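Local coordinates for protein translation elongation factor 1A (Methanosarcina mazei, PDB 3WND) that binds cysteinyl-tRNA(Cys) in its GTP-bound form and probably acts as a translation elongation factor of the SelB/EF-Tu/aIF2 gamma type, at residues Asp233-Ser238 and Arg258-Gln263; Asp223-Phe228 and Phe271-Lys276; Glu286-Lys291 and Ala364-Ser369; Glu316-Asp321 and Ser332-Glu337. All blocks are in the same frame, centred on the assembly; numbering follows the deposited sequence.

The four contacts are antiparallel strand pairs, two in each of two antiparallel beta sheets. Contacts 1 and 2 are neighbours in one sheet, their centres 10 Å apart. Strands 224-228 and 232-241 join them: Ile234 N lies 2.8 Å from Thr225 O, a probable hydrogen bond. Contact 1 is nested along the chain within the loop closed by contact 2. Contacts 3 and 4 repeat this pattern in the C-terminal sheet, again with centres 10 Å apart, and contact 4 is the nested one. Contacts 2 and 3 are about 11 Å apart at their nearest atoms. All four lie away from the GDP site, which includes Ser32-Ser36, Asp123 and Thr156.

Contact 1 (Asp233-Ser238 and Arg258-Gln263); sequences DIEIRS and RLKNVQ
Arg237 and Arg258 cross at about a right angle, and with Lys260 they bury the most surface here. The two arginines sit at a classic beta bulge in the middle all-beta domain, consistent with SelB domain II: Arg237 and Ser238 both face Arg258. Arg237 N donates to Arg258 O at 2.8 Å, and Arg258 N donates to Ser238 O.

The Arg237 chain bends at chi3 (-70°). Its guanidinium carries Arg258 NE over one face and Lys260 CA over the other. NH2 comes within 2.8 Å of Leu259 O, but the angle is too poor for a hydrogen bond. Arg258 turns its guanidinium over Arg237 CB. Its NH1 makes a weak bond to Ser238 OG, which is also bonded to Gln240.

Lys260 lies alongside Glu235 and points the same way. NZ reaches Glu235 OE1 at 3.1 Å on the syn side, tilted 27° out of the carboxylate plane, a salt bridge. Lys260 CB packs 3.7 Å from Arg237 CD. Past the strand end, Asn261 ND2 donates almost straight (172°) to Asp233 O.

The two arginine NE atoms are 4.1 Å apart. Glu235 balances Lys260 beside them, but within the two segments no carboxylate meets either guanidinium.

Contact 2 (Asp223-Phe228 and Phe271-Lys276); sequences DKTKIF and FIISDK
Ile227 and Ile273 face each other as a non-hydrogen-bonded antiparallel pair, their CA atoms only 4.5 Å apart. This is the tight part of the contact. Ile227 CG1 also lies at the edge of the Phe271 ring, 4.1 Å from CD2. Thr225 CG2 meets Ile273 CG2 at 3.5 Å, the two side chains crossing at about a right angle.

The next pair, Phe228 with Ile272, is firmly bonded. Phe228 N donates to Ile272 O, and Ile272 N to Phe228 O, both at 2.8 Å. Phe228 lies on the other face of the sheet with Ile272 and Ser274. Its ring meets the opposing backbone edge-on: CE1 is 3.3 Å from Ser274 O, which lies in the ring plane.

The pairing slackens toward Lys226 and Ser274. Ser274 N still donates to Lys226 O at 3.1 Å, but the return bond from Lys226 N is weak. Beyond it lies the exposed Asp275. Thr225 holds OG1 anti to its backbone N (chi1 -176°), which carries the hydroxyl to Asp275. OG1 donates to OD1 at 2.7 Å, from above the carboxylate plane. The extended Lys226 chain leads away to a salt bridge with Asp231.

The sheet belongs to the middle all-beta domain, consistent with SelB domain II. Strand 232-241 flanks 224-228, and strand 194-203 flanks 272-274; Ile197 and Ile234 both touch Ile227. Ala345 touches Phe228 and Ile272, so their face meets strand 343-346 of the C-terminal part of the chain.

Contact 3 (Glu286-Lys291 and Ala364-Ser369); sequences ECTVSK and AAYGFS
The Tyr366 ring carries Thr288 on one face. Thr288 CB sits 3.9 Å from the ring centroid, 26° off the normal, in a CH-pi contact. It is offset toward the rim, nearest the hydroxyl end: CB to CZ is 3.6 Å. The two side chains run side by side in the same direction. Tyr366 can lie over its partner because CG stands between the backbone N and the carbonyl carbon (chi1 70°). The ring also makes a cation-pi contact with Arg351.

Beneath the ring the backbones pair in regular antiparallel fashion. Thr288 N donates to Tyr366 O at 2.9 Å, and Tyr366 N returns a bond to Thr288 O. Glu286 and Phe368 form the next hydrogen-bonded pair. Ser290 N closes the other end with a bond to Ala364 O at 2.8 Å.

The other face, with Cys287, Val289, Ala365 and the side-chain-less Gly367, is close-packed. Cys287 CA approaches Gly367 CA to 3.9 Å, where glycine has no side chain to hold the strands apart. Cys287 SG is 4.1 Å from Gly367 CA. Ala365 CB lies 4.0 Å from Val289 CA.

The pair belongs to the C-terminal all-beta domain, consistent with SelB domain III. Strand 282-289 runs between 363-369 and 333-340; Cys287 bonds through its backbone to Cys334 and packs on Leu336. On its other side, 363-369 pairs with 352-355. A classic beta bulge lies there, with Ala364 and Ala365 both facing Leu354.

Contact 4 (Glu316-Asp321 and Ser332-Glu337); sequences EKILVD and STCVLE
A classic beta bulge interrupts the antiparallel pairing of strands 309-320 and 333-340 in the C-terminal all-beta domain, which is consistent with domain III of the SelB family. Glu316 and Lys317 both face Glu337. Glu316 N donates to Glu337 O at 2.8 Å, while Lys317 N makes only a weak bond to the same oxygen.

Past the bulge the ladder is regular. Glu337 N donates to Lys317 O. Leu319 and Val335 then exchange two bonds, each with an N-H...O angle of 171° and each in the carbonyl plane. Val335 N to Leu319 O is the shorter, at 2.7 Å.

Ile318 and Leu336 form the buried face. They lie side by side, and Leu336 CD2 touches Ile318 CG1 at 3.7 Å. Cys334 CB extends this patch, packing on Ile318 CG2 and Val320 CG2. Pro298 and Val325 also touch Ile318.

The other face is partly open to solvent. Leu319 CD1 meets Val335 CG1 at 4.0 Å, and Glu337 OE2 lies close to the same methyl. Strand 282-289 is the next strand beyond 333-340, and its Thr284 touches Val335 and Glu337.

Lys317 and Glu337 run alongside each other without a direct salt bridge; NZ and OE1 are 4.3 Å apart. A water joins them instead, accepting from Lys317 NZ at 2.8 Å and donating to Glu337 OE1 at 2.6 Å.

Contact 1 (Asp233-Ser238 and Arg258-Gln263)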
loop_
_atom_site.group_PDB
_atom_site.type_symbol
_atom_site.label_atom_id
_atom_site.label_comp_id
_atom_site.label_asym_id
_atom_site.label_seq_id
_atom_site.Cartn_x
_atom_site.Cartn_y
_atom_site.Cartn_z
ATOM N N ASP A 233 -5.896 1.655 -25.987
ATOM C CA ASP A 233 -4.485 1.548 -26.345
ATOM C C ASP A 233 -3.650 2.808 -26.033
ATOM O O ASP A 233 -4.136 3.931 -26.215
ATOM C CB ASP A 233 -4.397 1.344 -27.832
ATOM C CG ASP A 233 -5.073 0.053 -28.272
ATOM O OD1 ASP A 233 -4.717 -0.997 -27.688
ATOM O OD2 ASP A 233 -5.919 0.097 -29.140
ATOM N N ILE A 234 -2.433 2.620 -25.434
ATOM C CA ILE A 234 -1.610 3.770 -25.084
ATOM C C ILE A 234 -0.196 3.439 -25.451
ATOM O O ILE A 234 0.085 2.286 -25.749
ATOM C CB ILE A 234 -1.754 4.170 -23.575
ATOM C CG1 ILE A 234 -1.324 2.968 -22.675
ATOM C CG2 ILE A 234 -3.192 4.541 -23.184
ATOM C CD1 ILE A 234 -0.986 3.366 -21.218
ATOM N N GLU A 235 0.644 4.481 -25.556
ATOM C CA GLU A 235 2.090 4.201 -25.730
ATOM C C GLU A 235 2.759 4.895 -24.603
ATOM O O GLU A 235 2.409 6.055 -24.297
ATOM C CB GLU A 235 2.621 4.792 -27.107
ATOM C CG GLU A 235 4.161 4.680 -27.287
ATOM C CD GLU A 235 4.635 5.469 -28.491
ATOM O OE1 GLU A 235 3.797 6.029 -29.257
ATOM O OE2 GLU A 235 5.868 5.592 -28.621
ATOM N N ILE A 236 3.796 4.233 -24.055
ATOM C CA ILE A 236 4.653 4.880 -23.077
ATOM C C ILE A 236 5.711 5.717 -23.781
ATOM O O ILE A 236 6.625 5.167 -24.438
ATOM C CB ILE A 236 5.297 3.823 -22.217
ATOM C CG1 ILE A 236 4.156 3.052 -21.467
ATOM C CG2 ILE A 236 6.290 4.510 -21.228
ATOM C CD1 ILE A 236 4.689 1.993 -20.498
ATOM N N ARG A 237 5.572 7.048 -23.714
ATOM C CA ARG A 237 6.525 7.932 -24.378
ATOM C C ARG A 237 7.852 8.126 -23.625
ATOM O O ARG A 237 8.888 8.408 -24.260
ATOM C CB ARG A 237 5.904 9.317 -24.576
ATOM C CG ARG A 237 4.765 9.429 -25.547
ATOM C CD ARG A 237 4.241 10.842 -25.762
ATOM N NE ARG A 237 3.550 11.340 -24.587
ATOM C CZ ARG A 237 2.808 12.447 -24.559
ATOM N NH1 ARG A 237 2.692 13.143 -25.615
ATOM N NH2 ARG A 237 2.227 12.808 -23.402
ATOM N N SER A 238 7.849 8.056 -22.265
ATOM C CA SER A 238 9.136 8.072 -21.513
ATOM C C SER A 238 8.781 7.577 -20.130
ATOM O O SER A 238 7.618 7.565 -19.738
ATOM C CB SER A 238 9.747 9.492 -21.402
ATOM O OG SER A 238 8.773 10.340 -20.799
ATOM N N ARG A 258 5.206 9.400 -19.140
ATOM C CA ARG A 258 4.502 10.255 -20.125
ATOM C C ARG A 258 3.765 9.309 -21.016
ATOM O O ARG A 258 4.374 8.378 -21.622
ATOM C CB ARG A 258 5.528 11.076 -20.909
ATOM C CG ARG A 258 5.070 12.481 -21.154
ATOM C CD ARG A 258 6.274 13.375 -21.449
ATOM N NE ARG A 258 6.665 13.394 -22.860
ATOM C CZ ARG A 258 7.851 12.981 -23.349
ATOM N NH1 ARG A 258 8.848 12.462 -22.565
ATOM N NH2 ARG A 258 8.047 13.071 -24.655
ATOM N N LEU A 259 2.455 9.496 -21.126
ATOM C CA LEU A 259 1.630 8.571 -21.943
ATOM C C LEU A 259 1.095 9.338 -23.180
ATOM O O LEU A 259 0.655 10.501 -23.088
ATOM C CB LEU A 259 0.376 8.132 -21.134
ATOM C CG LEU A 259 0.684 7.455 -19.772
ATOM C CD1 LEU A 259 -0.676 7.018 -19.230
ATOM C CD2 LEU A 259 1.738 6.360 -19.918
ATOM N N LYS A 260 1.103 8.643 -24.311
ATOM C CA LYS A 260 0.397 9.052 -25.561
ATOM C C LYS A 260 -0.965 8.329 -25.710
ATOM O O LYS A 260 -1.129 7.094 -25.370
ATOM C CB LYS A 260 1.289 8.809 -26.834
ATOM C CG LYS A 260 0.753 9.524 -28.120
ATOM C CD LYS A 260 1.461 9.149 -29.434
ATOM C CE LYS A 260 2.969 9.325 -29.375
ATOM N NZ LYS A 260 3.599 8.782 -30.621
ATOM N N ASN A 261 -1.951 9.093 -26.186
ATOM C CA ASN A 261 -3.280 8.612 -26.549
ATOM C C ASN A 261 -4.263 8.606 -25.409
ATOM O O ASN A 261 -5.357 7.988 -25.484
ATOM C CB ASN A 261 -3.256 7.255 -27.303
ATOM C CG ASN A 261 -4.481 7.056 -28.160
ATOM O OD1 ASN A 261 -4.912 7.956 -28.900
ATOM N ND2 ASN A 261 -5.027 5.844 -28.108
ATOM N N VAL A 262 -3.889 9.256 -24.310
ATOM C CA VAL A 262 -4.876 9.353 -23.197
ATOM C C VAL A 262 -4.712 10.685 -22.454
ATOM O O VAL A 262 -3.597 11.247 -22.360
ATOM C CB VAL A 262 -4.811 8.115 -22.270
ATOM C CG1 VAL A 262 -3.458 8.075 -21.520
ATOM C CG2 VAL A 262 -5.933 8.113 -21.251
ATOM N N GLN A 263 -5.815 11.238 -21.979
ATOM C CA GLN A 263 -5.761 12.540 -21.318
ATOM C C GLN A 263 -5.801 12.315 -19.776
ATOM O O GLN A 263 -6.466 11.396 -19.259
ATOM C CB GLN A 263 -6.967 13.394 -21.751
ATOM C CG GLN A 263 -6.954 13.858 -23.222
ATOM C CD GLN A 263 -8.240 14.605 -23.549
ATOM O OE1 GLN A 263 -9.164 14.039 -24.146
ATOM N NE2 GLN A 263 -8.349 15.798 -23.068
#

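Contact 2 (Asp223-Phe228 and Phe271-Lys276)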
loop_
_atom_site.group_PDB
_atom_site.type_symbol
_atom_site.label_atom_id
_atom_site.label_comp_id
_atom_site.label_asym_id
_atom_site.label_seq_id
_atom_site.Cartn_x
_atom_site.Cartn_y
_atom_site.Cartn_z
ATOM N N ASP A 223 6.782 1.082 -24.967
ATOM C CA ASP A 223 5.807 0.009 -25.012
ATOM C C ASP A 223 4.437 0.494 -25.528
ATOM O O ASP A 223 4.001 1.586 -25.246
ATOM C CB ASP A 223 5.537 -0.541 -23.580
ATOM C CG ASP A 223 6.543 -1.657 -23.202
ATOM O OD1 ASP A 223 7.325 -2.146 -24.072
ATOM O OD2 ASP A 223 6.459 -2.004 -21.998
ATOM N N LYS A 224 3.847 -0.334 -26.353
ATOM C CA LYS A 224 2.494 -0.096 -26.746
ATOM C C LYS A 224 1.670 -1.071 -25.930
ATOM O O LYS A 224 1.880 -2.288 -25.995
ATOM C CB LYS A 224 2.391 -0.383 -28.249
ATOM C CG LYS A 224 3.245 0.610 -29.120
ATOM C CD LYS A 224 2.845 0.510 -30.616
ATOM C CE LYS A 224 2.041 1.745 -31.056
ATOM N NZ LYS A 224 2.742 3.045 -30.785
ATOM N N THR A 225 0.730 -0.546 -25.130
ATOM C CA THR A 225 0.052 -1.401 -24.152
ATOM C C THR A 225 -1.272 -0.785 -23.965
ATOM O O THR A 225 -1.749 -0.090 -24.912
ATOM C CB THR A 225 0.930 -1.554 -22.887
ATOM O OG1 THR A 225 0.328 -2.449 -21.964
ATOM C CG2 THR A 225 1.288 -0.203 -22.242
ATOM N N LYS A 226 -1.943 -1.047 -22.836
ATOM C CA LYS A 226 -3.325 -0.524 -22.620
ATOM C C LYS A 226 -3.490 0.085 -21.231
ATOM O O LYS A 226 -2.626 -0.117 -20.374
ATOM C CB LYS A 226 -4.377 -1.593 -22.766
ATOM C CG LYS A 226 -4.535 -2.134 -24.228
ATOM C CD LYS A 226 -5.771 -3.086 -24.292
ATOM C CE LYS A 226 -6.079 -3.559 -25.720
ATOM N NZ LYS A 226 -7.469 -4.113 -25.721
ATOM N N ILE A 227 -4.572 0.847 -21.043
ATOM C CA ILE A 227 -4.897 1.319 -19.720
ATOM C C ILE A 227 -6.304 0.849 -19.404
ATOM O O ILE A 227 -7.208 1.016 -20.292
ATOM C CB ILE A 227 -4.683 2.840 -19.583
ATOM C CG1 ILE A 227 -4.837 3.322 -18.099
ATOM C CG2 ILE A 227 -5.549 3.631 -20.585
ATOM C CD1 ILE A 227 -4.249 4.716 -17.940
ATOM N N PHE A 228 -6.494 0.415 -18.168
ATOM C CA PHE A 228 -7.785 -0.115 -17.686
ATOM C C PHE A 228 -8.157 0.635 -16.427
ATOM O O PHE A 228 -7.258 1.047 -15.695
ATOM C CB PHE A 228 -7.623 -1.617 -17.329
ATOM C CG PHE A 228 -7.378 -2.452 -18.523
ATOM C CD1 PHE A 228 -6.107 -2.738 -18.901
ATOM C CD2 PHE A 228 -8.453 -2.958 -19.244
ATOM C CE1 PHE A 228 -5.834 -3.478 -20.056
ATOM C CE2 PHE A 228 -8.234 -3.681 -20.387
ATOM C CZ PHE A 228 -6.915 -3.967 -20.781
ATOM N N PHE A 271 -6.262 3.121 -11.768
ATOM C CA PHE A 271 -6.151 2.619 -13.129
ATOM C C PHE A 271 -4.884 1.822 -13.245
ATOM O O PHE A 271 -3.912 2.030 -12.466
ATOM C CB PHE A 271 -6.118 3.846 -14.106
ATOM C CG PHE A 271 -7.516 4.378 -14.438
ATOM C CD1 PHE A 271 -8.529 4.408 -13.474
ATOM C CD2 PHE A 271 -7.786 4.867 -15.715
ATOM C CE1 PHE A 271 -9.819 4.933 -13.807
ATOM C CE2 PHE A 271 -9.049 5.373 -16.015
ATOM C CZ PHE A 271 -10.058 5.406 -15.116
ATOM N N ILE A 272 -4.835 0.929 -14.202
ATOM C CA ILE A 272 -3.720 0.016 -14.365
ATOM C C ILE A 272 -3.248 0.066 -15.816
ATOM O O ILE A 272 -4.072 0.053 -16.772
ATOM C CB ILE A 272 -4.198 -1.458 -14.109
ATOM C CG1 ILE A 272 -4.667 -1.594 -12.616
ATOM C CG2 ILE A 272 -3.026 -2.425 -14.330
ATOM C CD1 ILE A 272 -5.372 -2.939 -12.354
ATOM N N ILE A 273 -1.939 0.100 -15.986
ATOM C CA ILE A 273 -1.399 -0.025 -17.297
ATOM C C ILE A 273 -0.925 -1.481 -17.415
ATOM O O ILE A 273 -0.057 -1.977 -16.604
ATOM C CB ILE A 273 -0.158 0.911 -17.544
ATOM C CG1 ILE A 273 -0.662 2.399 -17.500
ATOM C CG2 ILE A 273 0.544 0.551 -18.864
ATOM C CD1 ILE A 273 0.453 3.419 -17.359
ATOM N N SER A 274 -1.411 -2.176 -18.434
ATOM C CA SER A 274 -1.083 -3.546 -18.675
ATOM C C SER A 274 -1.714 -3.936 -19.968
ATOM O O SER A 274 -2.592 -3.213 -20.503
ATOM C CB SER A 274 -1.478 -4.514 -17.552
ATOM O OG SER A 274 -2.758 -4.923 -17.680
ATOM N N ASP A 275 -1.350 -5.121 -20.449
ATOM C CA ASP A 275 -1.940 -5.570 -21.771
ATOM C C ASP A 275 -3.339 -6.143 -21.578
ATOM O O ASP A 275 -4.106 -6.224 -22.523
ATOM C CB ASP A 275 -1.026 -6.614 -22.382
ATOM C CG ASP A 275 0.210 -6.019 -23.000
ATOM O OD1 ASP A 275 0.257 -4.799 -23.255
ATOM O OD2 ASP A 275 1.102 -6.783 -23.316
ATOM N N LYS A 276 -3.667 -6.620 -20.363
ATOM C CA LYS A 276 -5.007 -7.238 -20.185
ATOM C C LYS A 276 -5.363 -7.166 -18.677
ATOM O O LYS A 276 -4.592 -7.596 -17.796
ATOM C CB LYS A 276 -4.924 -8.730 -20.605
ATOM C CG LYS A 276 -6.186 -9.504 -20.390
ATOM C CD LYS A 276 -7.406 -8.841 -21.085
ATOM C CE LYS A 276 -8.681 -9.719 -21.039
ATOM N NZ LYS A 276 -9.170 -9.960 -19.632
#

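Contact 3 (Glu286-Lys291 and Ala364-Ser369)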
loop_
_atom_site.group_PDB
_atom_site.type_symbol
_atom_site.label_atom_id
_atom_site.label_comp_id
_atom_site.label_asym_id
_atom_site.label_seq_id
_atom_site.Cartn_x
_atom_site.Cartn_y
_atom_site.Cartn_z
ATOM N N GLU A 286 -14.191 -15.153 -2.867
ATOM C CA GLU A 286 -14.003 -16.155 -1.821
ATOM C C GLU A 286 -13.323 -15.326 -0.696
ATOM O O GLU A 286 -12.224 -14.813 -0.877
ATOM C CB GLU A 286 -13.046 -17.263 -2.268
ATOM C CG GLU A 286 -13.553 -18.131 -3.433
ATOM C CD GLU A 286 -13.843 -19.564 -3.003
ATOM O OE1 GLU A 286 -13.874 -19.827 -1.771
ATOM O OE2 GLU A 286 -14.010 -20.437 -3.891
ATOM N N CYS A 287 -14.006 -15.194 0.426
ATOM C CA CYS A 287 -13.634 -14.224 1.477
ATOM C C CYS A 287 -13.379 -14.942 2.774
ATOM O O CYS A 287 -13.985 -16.015 3.088
ATOM C CB CYS A 287 -14.804 -13.256 1.730
ATOM S SG CYS A 287 -15.154 -12.179 0.322
ATOM N N THR A 288 -12.520 -14.307 3.561
ATOM C CA THR A 288 -12.216 -14.739 4.881
ATOM C C THR A 288 -12.556 -13.500 5.706
ATOM O O THR A 288 -11.954 -12.414 5.500
ATOM C CB THR A 288 -10.721 -15.068 5.027
ATOM O OG1 THR A 288 -10.419 -16.247 4.291
ATOM C CG2 THR A 288 -10.470 -15.400 6.432
ATOM N N VAL A 289 -13.533 -13.654 6.599
ATOM C CA VAL A 289 -14.032 -12.551 7.449
ATOM C C VAL A 289 -13.287 -12.416 8.772
ATOM O O VAL A 289 -12.996 -13.382 9.448
ATOM C CB VAL A 289 -15.550 -12.807 7.745
ATOM C CG1 VAL A 289 -16.181 -11.654 8.565
ATOM C CG2 VAL A 289 -16.362 -13.089 6.432
ATOM N N SER A 290 -12.871 -11.174 9.040
ATOM C CA SER A 290 -12.165 -10.851 10.291
ATOM C C SER A 290 -12.982 -11.370 11.498
ATOM O O SER A 290 -14.236 -11.269 11.535
ATOM C CB SER A 290 -12.172 -9.374 10.425
ATOM O OG SER A 290 -11.482 -8.942 11.613
ATOM N N LYS A 291 -12.246 -11.767 12.540
ATOM C CA LYS A 291 -12.945 -12.061 13.795
ATOM C C LYS A 291 -13.452 -10.758 14.437
ATOM O O LYS A 291 -14.285 -10.792 15.357
ATOM C CB LYS A 291 -11.956 -12.686 14.775
ATOM C CG LYS A 291 -11.641 -14.096 14.386
ATOM C CD LYS A 291 -10.591 -14.665 15.301
ATOM C CE LYS A 291 -10.076 -15.897 14.600
ATOM N NZ LYS A 291 -9.085 -16.511 15.507
ATOM N N ALA A 364 -13.335 -5.547 7.406
ATOM C CA ALA A 364 -14.230 -6.665 7.575
ATOM C C ALA A 364 -13.713 -7.994 7.060
ATOM O O ALA A 364 -14.061 -9.035 7.607
ATOM C CB ALA A 364 -15.593 -6.330 6.913
ATOM N N ALA A 365 -12.969 -7.966 5.972
ATOM C CA ALA A 365 -12.687 -9.216 5.266
ATOM C C ALA A 365 -11.661 -8.957 4.204
ATOM O O ALA A 365 -11.521 -7.805 3.751
ATOM C CB ALA A 365 -13.944 -9.806 4.583
ATOM N N TYR A 366 -10.938 -10.054 3.842
ATOM C CA TYR A 366 -10.250 -10.013 2.518
ATOM C C TYR A 366 -10.866 -11.077 1.645
ATOM O O TYR A 366 -11.542 -12.009 2.134
ATOM C CB TYR A 366 -8.736 -10.252 2.650
ATOM C CG TYR A 366 -8.277 -11.652 3.029
ATOM C CD1 TYR A 366 -8.168 -12.676 2.039
ATOM C CD2 TYR A 366 -7.995 -11.975 4.322
ATOM C CE1 TYR A 366 -7.728 -13.974 2.393
ATOM C CE2 TYR A 366 -7.548 -13.257 4.676
ATOM C CZ TYR A 366 -7.476 -14.245 3.688
ATOM O OH TYR A 366 -7.012 -15.474 4.028
ATOM N N GLY A 367 -10.651 -10.939 0.337
ATOM C CA GLY A 367 -11.125 -12.017 -0.588
ATOM C C GLY A 367 -10.412 -11.949 -1.902
ATOM O O GLY A 367 -9.675 -10.994 -2.180
ATOM N N PHE A 368 -10.598 -12.995 -2.666
ATOM C CA PHE A 368 -10.072 -13.081 -4.035
ATOM C C PHE A 368 -11.191 -13.413 -4.987
ATOM O O PHE A 368 -12.099 -14.166 -4.633
ATOM C CB PHE A 368 -9.030 -14.090 -4.076
ATOM C CG PHE A 368 -7.850 -13.612 -3.432
ATOM C CD1 PHE A 368 -6.893 -12.867 -4.187
ATOM C CD2 PHE A 368 -7.658 -13.801 -2.027
ATOM C CE1 PHE A 368 -5.755 -12.401 -3.561
ATOM C CE2 PHE A 368 -6.508 -13.319 -1.417
ATOM C CZ PHE A 368 -5.536 -12.682 -2.174
ATOM N N SER A 369 -11.060 -12.913 -6.216
ATOM C CA SER A 369 -12.018 -13.132 -7.290
ATOM C C SER A 369 -12.016 -14.580 -7.624
ATOM O O SER A 369 -10.962 -15.157 -7.891
ATOM C CB SER A 369 -11.667 -12.316 -8.497
ATOM O OG SER A 369 -12.649 -12.553 -9.483
#

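Contact 4 (Glu316-Asp321 and Ser332-Glu337)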
loop_
_atom_site.group_PDB
_atom_site.type_symbol
_atom_site.label_atom_id
_atom_site.label_comp_id
_atom_site.label_asym_id
_atom_site.label_seq_id
_atom_site.Cartn_x
_atom_site.Cartn_y
_atom_site.Cartn_z
ATOM N N GLU A 316 -25.022 -9.084 -2.468
ATOM C CA GLU A 316 -26.195 -9.589 -3.127
ATOM C C GLU A 316 -26.552 -11.008 -2.649
ATOM O O GLU A 316 -27.704 -11.362 -2.569
ATOM C CB GLU A 316 -25.939 -9.588 -4.638
ATOM C CG GLU A 316 -25.711 -8.192 -5.225
ATOM C CD GLU A 316 -26.982 -7.364 -5.357
ATOM O OE1 GLU A 316 -28.072 -7.899 -5.249
ATOM O OE2 GLU A 316 -26.856 -6.152 -5.621
ATOM N N LYS A 317 -25.500 -11.813 -2.343
ATOM C CA LYS A 317 -25.685 -13.189 -1.985
ATOM C C LYS A 317 -24.484 -13.652 -1.217
ATOM O O LYS A 317 -23.340 -13.217 -1.480
ATOM C CB LYS A 317 -25.928 -14.118 -3.242
ATOM C CG LYS A 317 -26.493 -15.520 -2.825
ATOM C CD LYS A 317 -26.451 -16.604 -3.922
ATOM C CE LYS A 317 -27.471 -16.357 -5.018
ATOM N NZ LYS A 317 -27.483 -17.534 -5.930
ATOM N N ILE A 318 -24.761 -14.476 -0.196
ATOM C CA ILE A 318 -23.731 -15.086 0.612
ATOM C C ILE A 318 -23.890 -16.593 0.475
ATOM O O ILE A 318 -24.983 -17.130 0.674
ATOM C CB ILE A 318 -23.874 -14.702 2.138
ATOM C CG1 ILE A 318 -23.980 -13.193 2.262
ATOM C CG2 ILE A 318 -22.700 -15.313 2.910
ATOM C CD1 ILE A 318 -24.150 -12.648 3.684
ATOM N N LEU A 319 -22.788 -17.259 0.108
ATOM C CA LEU A 319 -22.737 -18.717 0.055
ATOM C C LEU A 319 -21.679 -19.297 0.956
ATOM O O LEU A 319 -20.565 -18.743 1.104
ATOM C CB LEU A 319 -22.518 -19.201 -1.382
ATOM C CG LEU A 319 -23.480 -18.549 -2.396
ATOM C CD1 LEU A 319 -22.830 -17.403 -3.162
ATOM C CD2 LEU A 319 -24.148 -19.532 -3.387
ATOM N N VAL A 320 -22.040 -20.426 1.575
ATOM C CA VAL A 320 -21.084 -21.267 2.279
ATOM C C VAL A 320 -21.295 -22.664 1.705
ATOM O O VAL A 320 -22.449 -23.160 1.682
ATOM C CB VAL A 320 -21.356 -21.243 3.764
ATOM C CG1 VAL A 320 -20.263 -21.974 4.482
ATOM C CG2 VAL A 320 -21.273 -19.836 4.273
ATOM N N ASP A 321 -20.226 -23.256 1.182
ATOM C CA ASP A 321 -20.240 -24.600 0.533
ATOM C C ASP A 321 -21.218 -24.667 -0.631
ATOM O O ASP A 321 -21.979 -25.645 -0.785
ATOM C CB ASP A 321 -20.579 -25.720 1.514
ATOM C CG ASP A 321 -19.668 -25.750 2.735
ATOM O OD1 ASP A 321 -18.724 -25.024 2.862
ATOM O OD2 ASP A 321 -19.992 -26.555 3.637
ATOM N N SER A 332 -15.340 -16.369 9.768
ATOM C CA SER A 332 -15.753 -17.460 8.902
ATOM C C SER A 332 -15.265 -17.238 7.492
ATOM O O SER A 332 -14.778 -16.133 7.186
ATOM C CB SER A 332 -17.267 -17.568 8.930
ATOM O OG SER A 332 -17.885 -16.613 8.072
ATOM N N THR A 333 -15.449 -18.246 6.625
ATOM C CA THR A 333 -15.131 -18.155 5.235
ATOM C C THR A 333 -16.440 -18.324 4.433
ATOM O O THR A 333 -17.347 -19.036 4.835
ATOM C CB THR A 333 -14.054 -19.180 4.785
ATOM O OG1 THR A 333 -14.592 -20.464 4.992
ATOM C CG2 THR A 333 -12.761 -19.094 5.574
ATOM N N CYS A 334 -16.562 -17.580 3.362
ATOM C CA CYS A 334 -17.779 -17.558 2.577
ATOM C C CYS A 334 -17.446 -17.089 1.165
ATOM O O CYS A 334 -16.342 -16.616 0.906
ATOM C CB CYS A 334 -18.801 -16.625 3.219
ATOM S SG CYS A 334 -18.287 -14.896 3.223
ATOM N N VAL A 335 -18.425 -17.235 0.283
ATOM C CA VAL A 335 -18.428 -16.553 -0.978
ATOM C C VAL A 335 -19.383 -15.412 -0.914
ATOM O O VAL A 335 -20.576 -15.548 -0.484
ATOM C CB VAL A 335 -18.715 -17.510 -2.181
ATOM C CG1 VAL A 335 -18.859 -16.698 -3.471
ATOM C CG2 VAL A 335 -17.581 -18.562 -2.258
ATOM N N LEU A 336 -18.896 -14.254 -1.359
ATOM C CA LEU A 336 -19.751 -13.117 -1.462
ATOM C C LEU A 336 -19.979 -12.712 -2.934
ATOM O O LEU A 336 -19.029 -12.513 -3.689
ATOM C CB LEU A 336 -19.232 -11.917 -0.690
ATOM C CG LEU A 336 -19.120 -12.083 0.848
ATOM C CD1 LEU A 336 -18.596 -10.761 1.489
ATOM C CD2 LEU A 336 -20.458 -12.479 1.477
ATOM N N GLU A 337 -21.261 -12.624 -3.339
ATOM C CA GLU A 337 -21.552 -12.043 -4.634
ATOM C C GLU A 337 -21.825 -10.581 -4.309
ATOM O O GLU A 337 -22.720 -10.260 -3.546
ATOM C CB GLU A 337 -22.764 -12.825 -5.275
ATOM C CG GLU A 337 -22.188 -13.839 -6.278
ATOM C CD GLU A 337 -23.118 -14.979 -6.616
ATOM O OE1 GLU A 337 -24.308 -14.728 -6.540
ATOM O OE2 GLU A 337 -22.683 -16.128 -6.941
HETATM O O HOH W 1 -26.083 -16.054 -7.839
#